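Local coordinates for C-1-tetrahydrofolate synthase, cytoplasmic, putative (Trypanosoma brucei, PDB 4CJX), which probably catalyses both the NADP+-dependent oxidation of methylenetetrahydrofolate and the hydrolysis of the resulting methenyl form, acting as a homodimer in one-carbon metabolism, at residues 87-92 / 112-117; 42-47 / 307-312; 262-265 / 271-274. All coordinates share one frame; numbering follows the deposited sequence. Where two conformers were deposited one is given.

Contact 1: 87-92 / 112-117; sequences RNFSVE and EEACHS
The Phe89 ring overlaps the side-chain methylene of Cys115, which lies over one face of it: Cys115 CB is 4.2 Å from the ring centroid, 24° off the ring normal, in a CH-pi contact displaced toward the CD1–CE1 side of the rim. The sulfur sits farther off and at a slant, with Cys115 SG 5.1 Å from the centroid of the Phe89 ring, a loose sulfur-aromatic contact. Glu112 meets the far end of the ring through its aliphatic part, Glu112 CG lying 3.7 Å from Phe89 CE2 in an oblique approach. The ring tip also reaches Ala114, with Phe89 CZ 4.2 Å from Ala114 CB and Phe89 CE1 3.7 Å from Ala114 O.

The three partners are brought together by a type I beta turn from Glu112 to Cys115, closed by the backbone bond from Cys115 N to Glu112 O. The Glu112 chain bends at CB–CG (chi2 50°), folding its carboxylate back over the turn, where OE2 accepts a hydrogen bond from Ala114 N at 2.8 Å through its anti lone pair. This second bond probably helps hold the turn and the Glu112 methylene beside the ring.

Strand 87-93 is an outer strand of the parallel three-stranded sheet in the catalytic domain, and the turn belongs to the connection from helix 99-110 into strand 117-120 at the other edge. Between them runs strand 58-64, whose Ser60 is touched by Cys115 and hydrogen-bonds to Phe89 O. The contact packs the outer strand 87-93 against the turn that leads into strand 117-120. No hydrogen bond joins the two segments directly; their cohesion comes from dispersion and CH-pi contact around one aromatic ring, while one carboxylate oxygen of Glu112, OE2, bonds within its own turn.

Contact 2: 42-47 / 307-312; sequences TEEVAL and NTLTMF
Leu309 spreads its two methyl groups over neighbouring residues of the facing helix, and both contacts are van der Waals in nature. The purely apolar one joins Leu309 CD1 to Val45 CG2 at 4.0 Å. Here the two branched side chains meet at a slant, and Val45 presents the methyl that stands beside its backbone N. The other methyl, Leu309 CD2, crosses Glu44 at a slant and touches it from CB to the carboxylate; its distance to Glu44 OE1 is 3.7 Å. With CG anti to the backbone N (chi1 -175°), Leu309 directs its fork toward helix 30-51.

These are segments of helix 30-51, in the catalytic domain, and helix 296-316, near the C-terminal end of the chain, which returns from the nucleotide-binding part to pack on helix 30-51. The CA atoms of Val45 and Leu309 are 8.0 Å apart. Leu41 and Leu48 of helix 30-51 extend the apolar surface around Leu309, and Phe86 touches Val45.

No hydrogen bond links the two segments. The polar interaction lies one residue beyond, where Glu44 OE2 forms a salt bridge with Lys313, so the charged end of Glu44 is held over the leucine methyl.

Contact 3: 262-265 / 271-274; sequences VADP and YRLV
Val262 and Arg272 satisfy each other's backbone amides and carbonyls. Val262 N donates to Arg272 O at 2.7 Å, and Arg272 N returns a bond to Val262 O at 2.8 Å. Val262 O receives a further, weaker approach from Tyr271 CA, a CA-H...O contact of 3.2 Å.

A side-chain pair adds to the backbone bonds. Arg272 NH1 donates to Asp264 OD2 at 2.8 Å in a salt bridge; the oxygen lies at the guanidinium edge, 5° from its plane, and the carboxylate is turned 32° from that plane. With CG between the backbone N and the carbonyl carbon, and a bend at chi3 (-44°), the Arg272 chain brings NH1 to the acid. The other oxygen, Asp264 OD1, is taken by Ser266 OG, so both carboxylate oxygens have partners.

The hydrogen-bonded Val262–Arg272 pair and the non-hydrogen-bonded Ala263–Tyr271 pair belong to a beta hairpin of strands 260-263 and 271-274, in the nucleotide-binding domain. Further backbone bonds, Asp264 with Gly270 and Val274 with Thr260, lie on either side of these pairs.

On the face bearing Val262, the methyls Val262 CG2 and Val274 CG2 pack closely at 3.5 Å, and both residues touch Pro240. Leu273 points away from strand 260-263 and touches the bound inhibitor, while the Tyr271 side chain packs on Lys68 and Asp69 of helix 68-83.

Overall arrangement
Contact 2 closes the longest loop, joining helix 30-51 to helix 296-316 across 259 intervening residues, and contacts 1 and 3 follow in series inside it. Contacts 1 and 2 are neighbours, their centres about 15 Å apart: Ser117 OG probably hydrogen-bonds to Thr308 OG1, and the rings of His116 and Phe312 meet edge-to-face. The C-terminal helix is thereby joined to both the three-stranded sheet and the first long helix of the catalytic domain. Contact 3 lies in the nucleotide-binding domain, its centre about 32 Å from that of contact 1 and 35 Å from that of contact 2, and its hairpin carries Leu273 to the inhibitor pocket.

Contact 1: 87-92 / 112-117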
loop_
_atom_site.group_PDB
_atom_site.type_symbol
_atom_site.label_atom_id
_atom_site.label_comp_id
_atom_site.label_asym_id
_atom_site.label_seq_id
_atom_site.Cartn_x
_atom_site.Cartn_y
_atom_site.Cartn_z
ATOM N N ARG B 87 13.925 26.749 11.389
ATOM C CA ARG B 87 13.292 27.937 10.821
ATOM C C ARG B 87 11.895 27.584 10.308
ATOM O O ARG B 87 11.721 26.528 9.717
ATOM C CB ARG B 87 14.118 28.464 9.646
ATOM C CG ARG B 87 13.753 29.880 9.240
ATOM C CD ARG B 87 14.130 30.163 7.795
ATOM N NE ARG B 87 13.994 31.581 7.467
ATOM N N ASN B 88 10.919 28.473 10.512
ATOM C CA ASN B 88 9.540 28.258 10.033
ATOM C C ASN B 88 9.228 29.139 8.824
ATOM O O ASN B 88 9.591 30.318 8.800
ATOM C CB ASN B 88 8.527 28.588 11.132
ATOM C CG ASN B 88 8.256 27.420 12.075
ATOM O OD1 ASN B 88 7.847 26.336 11.653
ATOM N ND2 ASN B 88 8.474 27.651 13.371
ATOM N N PHE B 89 8.551 28.561 7.837
ATOM C CA PHE B 89 7.935 29.302 6.737
ATOM C C PHE B 89 6.457 28.992 6.827
ATOM O O PHE B 89 5.996 27.927 6.426
ATOM C CB PHE B 89 8.457 28.858 5.377
ATOM C CG PHE B 89 9.923 29.042 5.201
ATOM C CD1 PHE B 89 10.817 28.127 5.736
ATOM C CD2 PHE B 89 10.422 30.130 4.478
ATOM C CE1 PHE B 89 12.186 28.292 5.562
ATOM C CE2 PHE B 89 11.789 30.310 4.313
ATOM C CZ PHE B 89 12.672 29.384 4.855
ATOM N N SER B 90 5.721 29.937 7.381
ATOM C CA SER B 90 4.335 29.758 7.706
ATOM C C SER B 90 3.517 30.400 6.634
ATOM O O SER B 90 3.766 31.544 6.290
ATOM C CB SER B 90 4.074 30.453 9.036
ATOM O OG SER B 90 4.882 29.861 10.040
ATOM N N VAL B 91 2.551 29.677 6.080
ATOM C CA VAL B 91 1.667 30.265 5.078
ATOM C C VAL B 91 0.236 30.053 5.531
ATOM O O VAL B 91 -0.091 28.972 6.035
ATOM C CB VAL B 91 1.867 29.634 3.684
ATOM C CG1 VAL B 91 0.907 30.252 2.666
ATOM C CG2 VAL B 91 3.314 29.770 3.214
ATOM N N GLU B 92 -0.601 31.076 5.354
ATOM C CA GLU B 92 -2.042 31.000 5.616
ATOM C C GLU B 92 -2.803 31.482 4.402
ATOM O O GLU B 92 -2.635 32.631 3.966
ATOM C CB GLU B 92 -2.450 31.881 6.793
ATOM C CG GLU B 92 -1.990 31.376 8.145
ATOM C CD GLU B 92 -0.573 31.797 8.477
ATOM O OE1 GLU B 92 -0.276 32.999 8.418
ATOM O OE2 GLU B 92 0.249 30.917 8.803
ATOM N N GLU B 112 12.921 27.552 -2.484
ATOM C CA GLU B 112 13.557 28.193 -1.354
ATOM C C GLU B 112 14.554 27.190 -0.747
ATOM O O GLU B 112 14.166 26.216 -0.094
ATOM C CB GLU B 112 12.482 28.672 -0.361
ATOM C CG GLU B 112 12.982 29.131 0.999
ATOM C CD GLU B 112 14.111 30.132 0.900
ATOM O OE1 GLU B 112 13.829 31.332 0.691
ATOM O OE2 GLU B 112 15.280 29.710 1.038
ATOM N N GLU B 113 15.831 27.447 -1.002
ATOM C CA GLU B 113 16.966 26.681 -0.485
ATOM C C GLU B 113 16.917 26.384 1.011
ATOM O O GLU B 113 17.294 25.301 1.442
ATOM C CB GLU B 113 18.279 27.446 -0.797
ATOM C CG GLU B 113 19.389 27.256 0.230
ATOM C CD GLU B 113 20.683 27.951 -0.142
ATOM O OE1 GLU B 113 20.681 29.194 -0.418
ATOM O OE2 GLU B 113 21.717 27.240 -0.127
ATOM N N ALA B 114 16.490 27.360 1.805
ATOM C CA ALA B 114 16.486 27.220 3.257
ATOM C C ALA B 114 15.233 26.474 3.819
ATOM O O ALA B 114 15.166 26.216 5.022
ATOM C CB ALA B 114 16.654 28.589 3.912
ATOM N N CYS B 115 14.282 26.131 2.943
ATOM C CA CYS B 115 13.129 25.276 3.265
ATOM C C CYS B 115 13.368 23.818 2.814
ATOM O O CYS B 115 13.457 23.540 1.620
ATOM C CB CYS B 115 11.853 25.808 2.595
ATOM S SG CYS B 115 10.397 24.710 2.723
ATOM N N HIS B 116 13.437 22.903 3.776
ATOM C CA HIS B 116 13.694 21.488 3.514
ATOM C C HIS B 116 12.453 20.583 3.594
ATOM O O HIS B 116 12.467 19.465 3.079
ATOM C CB HIS B 116 14.761 21.017 4.477
ATOM C CG HIS B 116 15.985 21.866 4.410
ATOM N ND1 HIS B 116 16.404 22.658 5.453
ATOM C CD2 HIS B 116 16.816 22.131 3.376
ATOM C CE1 HIS B 116 17.476 23.335 5.085
ATOM N NE2 HIS B 116 17.746 23.029 3.828
ATOM N N SER B 117 11.386 21.088 4.203
ATOM C CA SER B 117 10.132 20.353 4.376
ATOM C C SER B 117 8.933 21.233 4.048
ATOM O O SER B 117 8.871 22.365 4.512
ATOM C CB SER B 117 9.980 19.900 5.846
ATOM O OG SER B 117 10.618 18.659 6.062
#

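Contact 2: 42-47 / 307-312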
loop_
_atom_site.group_PDB
_atom_site.type_symbol
_atom_site.label_atom_id
_atom_site.label_comp_id
_atom_site.label_asym_id
_atom_site.label_seq_id
_atom_site.Cartn_x
_atom_site.Cartn_y
_atom_site.Cartn_z
ATOM N N THR B 42 16.970 18.951 19.341
ATOM C CA THR B 42 17.486 20.295 19.599
ATOM C C THR B 42 19.017 20.311 19.680
ATOM O O THR B 42 19.673 21.142 19.040
ATOM C CB THR B 42 16.871 20.876 20.881
ATOM O OG1 THR B 42 15.460 20.978 20.690
ATOM C CG2 THR B 42 17.439 22.256 21.208
ATOM N N GLU B 43 19.577 19.374 20.443
ATOM C CA GLU B 43 21.016 19.279 20.587
ATOM C C GLU B 43 21.646 18.895 19.238
ATOM O O GLU B 43 22.709 19.388 18.890
ATOM C CB GLU B 43 21.386 18.311 21.726
ATOM C CG GLU B 43 20.936 18.810 23.106
ATOM C CD GLU B 43 20.968 17.743 24.192
ATOM O OE1 GLU B 43 22.062 17.244 24.516
ATOM O OE2 GLU B 43 19.893 17.418 24.737
ATOM N N GLU B 44 20.969 18.039 18.467
ATOM C CA GLU B 44 21.505 17.661 17.145
ATOM C C GLU B 44 21.604 18.860 16.179
ATOM O O GLU B 44 22.587 19.007 15.445
ATOM C CB GLU B 44 20.675 16.537 16.511
ATOM C CG GLU B 44 21.383 15.847 15.348
ATOM C CD GLU B 44 20.726 14.538 14.919
ATOM O OE1 GLU B 44 19.853 14.031 15.657
ATOM O OE2 GLU B 44 21.079 14.012 13.830
ATOM N N VAL B 45 20.574 19.703 16.194
ATOM C CA VAL B 45 20.531 20.938 15.399
ATOM C C VAL B 45 21.656 21.925 15.804
ATOM O O VAL B 45 22.342 22.489 14.944
ATOM C CB VAL B 45 19.134 21.611 15.555
ATOM C CG1 VAL B 45 19.124 23.038 15.000
ATOM C CG2 VAL B 45 18.038 20.753 14.916
ATOM N N ALA B 46 21.824 22.147 17.110
ATOM C CA ALA B 46 22.869 23.058 17.605
ATOM C C ALA B 46 24.258 22.553 17.223
ATOM O O ALA B 46 25.168 23.355 16.961
ATOM C CB ALA B 46 22.765 23.266 19.113
ATOM N N LEU B 47 24.425 21.230 17.168
ATOM C CA LEU B 47 25.699 20.669 16.707
ATOM C C LEU B 47 25.848 20.895 15.192
ATOM O O LEU B 47 26.843 21.488 14.748
ATOM C CB LEU B 47 25.846 19.188 17.093
ATOM C CG LEU B 47 25.968 18.920 18.611
ATOM C CD1 LEU B 47 25.628 17.470 18.941
ATOM C CD2 LEU B 47 27.337 19.290 19.162
ATOM N N ASN B 307 11.576 13.727 10.434
ATOM C CA ASN B 307 11.630 13.658 8.978
ATOM C C ASN B 307 12.373 14.869 8.406
ATOM O O ASN B 307 13.232 14.741 7.539
ATOM C CB ASN B 307 10.232 13.620 8.354
ATOM C CG ASN B 307 9.514 12.304 8.558
ATOM O OD1 ASN B 307 10.015 11.407 9.226
ATOM N ND2 ASN B 307 8.319 12.193 7.994
ATOM N N THR B 308 12.032 16.043 8.930
ATOM C CA THR B 308 12.590 17.296 8.457
ATOM C C THR B 308 14.101 17.390 8.709
ATOM O O THR B 308 14.862 17.809 7.825
ATOM C CB THR B 308 11.838 18.476 9.114
ATOM O OG1 THR B 308 10.430 18.396 8.788
ATOM C CG2 THR B 308 12.425 19.794 8.674
ATOM N N LEU B 309 14.540 16.971 9.893
ATOM C CA LEU B 309 15.970 16.916 10.198
ATOM C C LEU B 309 16.682 15.895 9.312
ATOM O O LEU B 309 17.779 16.164 8.841
ATOM C CB LEU B 309 16.209 16.605 11.677
ATOM C CG LEU B 309 17.650 16.637 12.192
ATOM C CD1 LEU B 309 18.291 18.011 12.060
ATOM C CD2 LEU B 309 17.664 16.189 13.645
ATOM N N THR B 310 16.054 14.741 9.075
ATOM C CA THR B 310 16.590 13.756 8.135
ATOM C C THR B 310 16.714 14.354 6.730
ATOM O O THR B 310 17.764 14.214 6.075
ATOM C CB THR B 310 15.776 12.450 8.137
ATOM O OG1 THR B 310 15.821 11.884 9.450
ATOM C CG2 THR B 310 16.348 11.448 7.180
ATOM N N MET B 311 15.682 15.072 6.285
ATOM C CA MET B 311 15.712 15.717 4.955
ATOM C C MET B 311 16.781 16.826 4.905
ATOM O O MET B 311 17.527 16.942 3.934
ATOM C CB MET B 311 14.318 16.238 4.572
ATOM C CG MET B 311 13.287 15.117 4.402
ATOM S SD MET B 311 11.603 15.514 4.976
ATOM C CE MET B 311 10.997 16.327 3.508
ATOM N N PHE B 312 16.871 17.613 5.972
ATOM C CA PHE B 312 17.914 18.618 6.094
ATOM C C PHE B 312 19.284 17.970 5.898
ATOM O O PHE B 312 20.051 18.407 5.045
ATOM C CB PHE B 312 17.827 19.317 7.448
ATOM C CG PHE B 312 18.992 20.209 7.756
ATOM C CD1 PHE B 312 19.148 21.425 7.102
ATOM C CD2 PHE B 312 19.938 19.842 8.700
ATOM C CE1 PHE B 312 20.216 22.271 7.387
ATOM C CE2 PHE B 312 21.014 20.673 8.983
ATOM C CZ PHE B 312 21.156 21.893 8.327
#

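Contact 3: 262-265 / 271-274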
loop_
_atom_site.group_PDB
_atom_site.type_symbol
_atom_site.label_atom_id
_atom_site.label_comp_id
_atom_site.label_asym_id
_atom_site.label_seq_id
_atom_site.Cartn_x
_atom_site.Cartn_y
_atom_site.Cartn_z
ATOM N N VAL B 262 -15.614 16.700 19.672
ATOM C CA VAL B 262 -16.912 16.361 20.253
ATOM C C VAL B 262 -17.369 17.554 21.091
ATOM O O VAL B 262 -16.597 18.095 21.883
ATOM C CB VAL B 262 -16.847 15.058 21.111
ATOM C CG1 VAL B 262 -18.169 14.805 21.811
ATOM C CG2 VAL B 262 -16.483 13.864 20.237
ATOM N N ALA B 263 -18.616 17.975 20.897
ATOM C CA ALA B 263 -19.107 19.216 21.530
ATOM C C ALA B 263 -18.910 19.196 23.048
ATOM O O ALA B 263 -19.217 18.191 23.722
ATOM C CB ALA B 263 -20.564 19.478 21.183
ATOM N N ASP B 264 -18.316 20.277 23.547
ATOM C CA ASP B 264 -18.132 20.503 24.975
ATOM C C ASP B 264 -18.140 22.022 25.248
ATOM O O ASP B 264 -17.134 22.718 25.049
ATOM C CB ASP B 264 -16.849 19.804 25.484
ATOM C CG ASP B 264 -16.664 19.914 27.013
ATOM O OD1 ASP B 264 -17.249 20.803 27.649
ATOM O OD2 ASP B 264 -15.893 19.122 27.577
ATOM N N PRO B 265 -19.298 22.560 25.662
ATOM C CA PRO B 265 -19.342 24.009 25.831
ATOM C C PRO B 265 -18.355 24.599 26.861
ATOM O O PRO B 265 -18.130 25.801 26.850
ATOM C CB PRO B 265 -20.798 24.285 26.251
ATOM C CG PRO B 265 -21.569 23.084 25.861
ATOM C CD PRO B 265 -20.611 21.934 25.890
ATOM N N TYR B 271 -15.353 22.412 21.720
ATOM C CA TYR B 271 -15.253 20.967 21.583
ATOM C C TYR B 271 -14.054 20.450 22.358
ATOM O O TYR B 271 -13.148 21.213 22.719
ATOM C CB TYR B 271 -15.177 20.551 20.107
ATOM C CG TYR B 271 -13.914 21.028 19.427
ATOM C CD1 TYR B 271 -12.718 20.345 19.595
ATOM C CD2 TYR B 271 -13.910 22.173 18.639
ATOM C CE1 TYR B 271 -11.555 20.768 19.002
ATOM C CE2 TYR B 271 -12.739 22.607 18.033
ATOM C CZ TYR B 271 -11.564 21.888 18.215
ATOM O OH TYR B 271 -10.379 22.296 17.634
ATOM N N ARG B 272 -14.092 19.156 22.647
ATOM C CA ARG B 272 -12.950 18.433 23.174
ATOM C C ARG B 272 -12.577 17.398 22.101
ATOM O O ARG B 272 -13.416 17.024 21.277
ATOM C CB ARG B 272 -13.288 17.739 24.508
ATOM C CG ARG B 272 -14.432 16.736 24.395
ATOM C CD ARG B 272 -14.832 16.037 25.705
ATOM N NE ARG B 272 -13.662 15.605 26.474
ATOM C CZ ARG B 272 -13.118 16.295 27.477
ATOM N NH1 ARG B 272 -13.654 17.425 27.909
ATOM N NH2 ARG B 272 -12.050 15.811 28.092
ATOM N N LEU B 273 -11.326 16.944 22.131
ATOM C CA LEU B 273 -10.852 15.847 21.281
ATOM C C LEU B 273 -11.057 14.504 21.955
ATOM O O LEU B 273 -10.608 14.304 23.083
ATOM C CB LEU B 273 -9.371 16.037 20.941
ATOM C CG LEU B 273 -9.104 17.265 20.080
ATOM C CD1 LEU B 273 -7.624 17.324 19.727
ATOM C CD2 LEU B 273 -9.964 17.330 18.812
ATOM N N VAL B 274 -11.762 13.599 21.264
ATOM C CA VAL B 274 -12.102 12.288 21.800
ATOM C C VAL B 274 -11.533 11.223 20.864
ATOM O O VAL B 274 -11.692 11.307 19.625
ATOM C CB VAL B 274 -13.635 12.112 21.962
ATOM C CG1 VAL B 274 -13.966 10.772 22.581
ATOM C CG2 VAL B 274 -14.229 13.198 22.851
#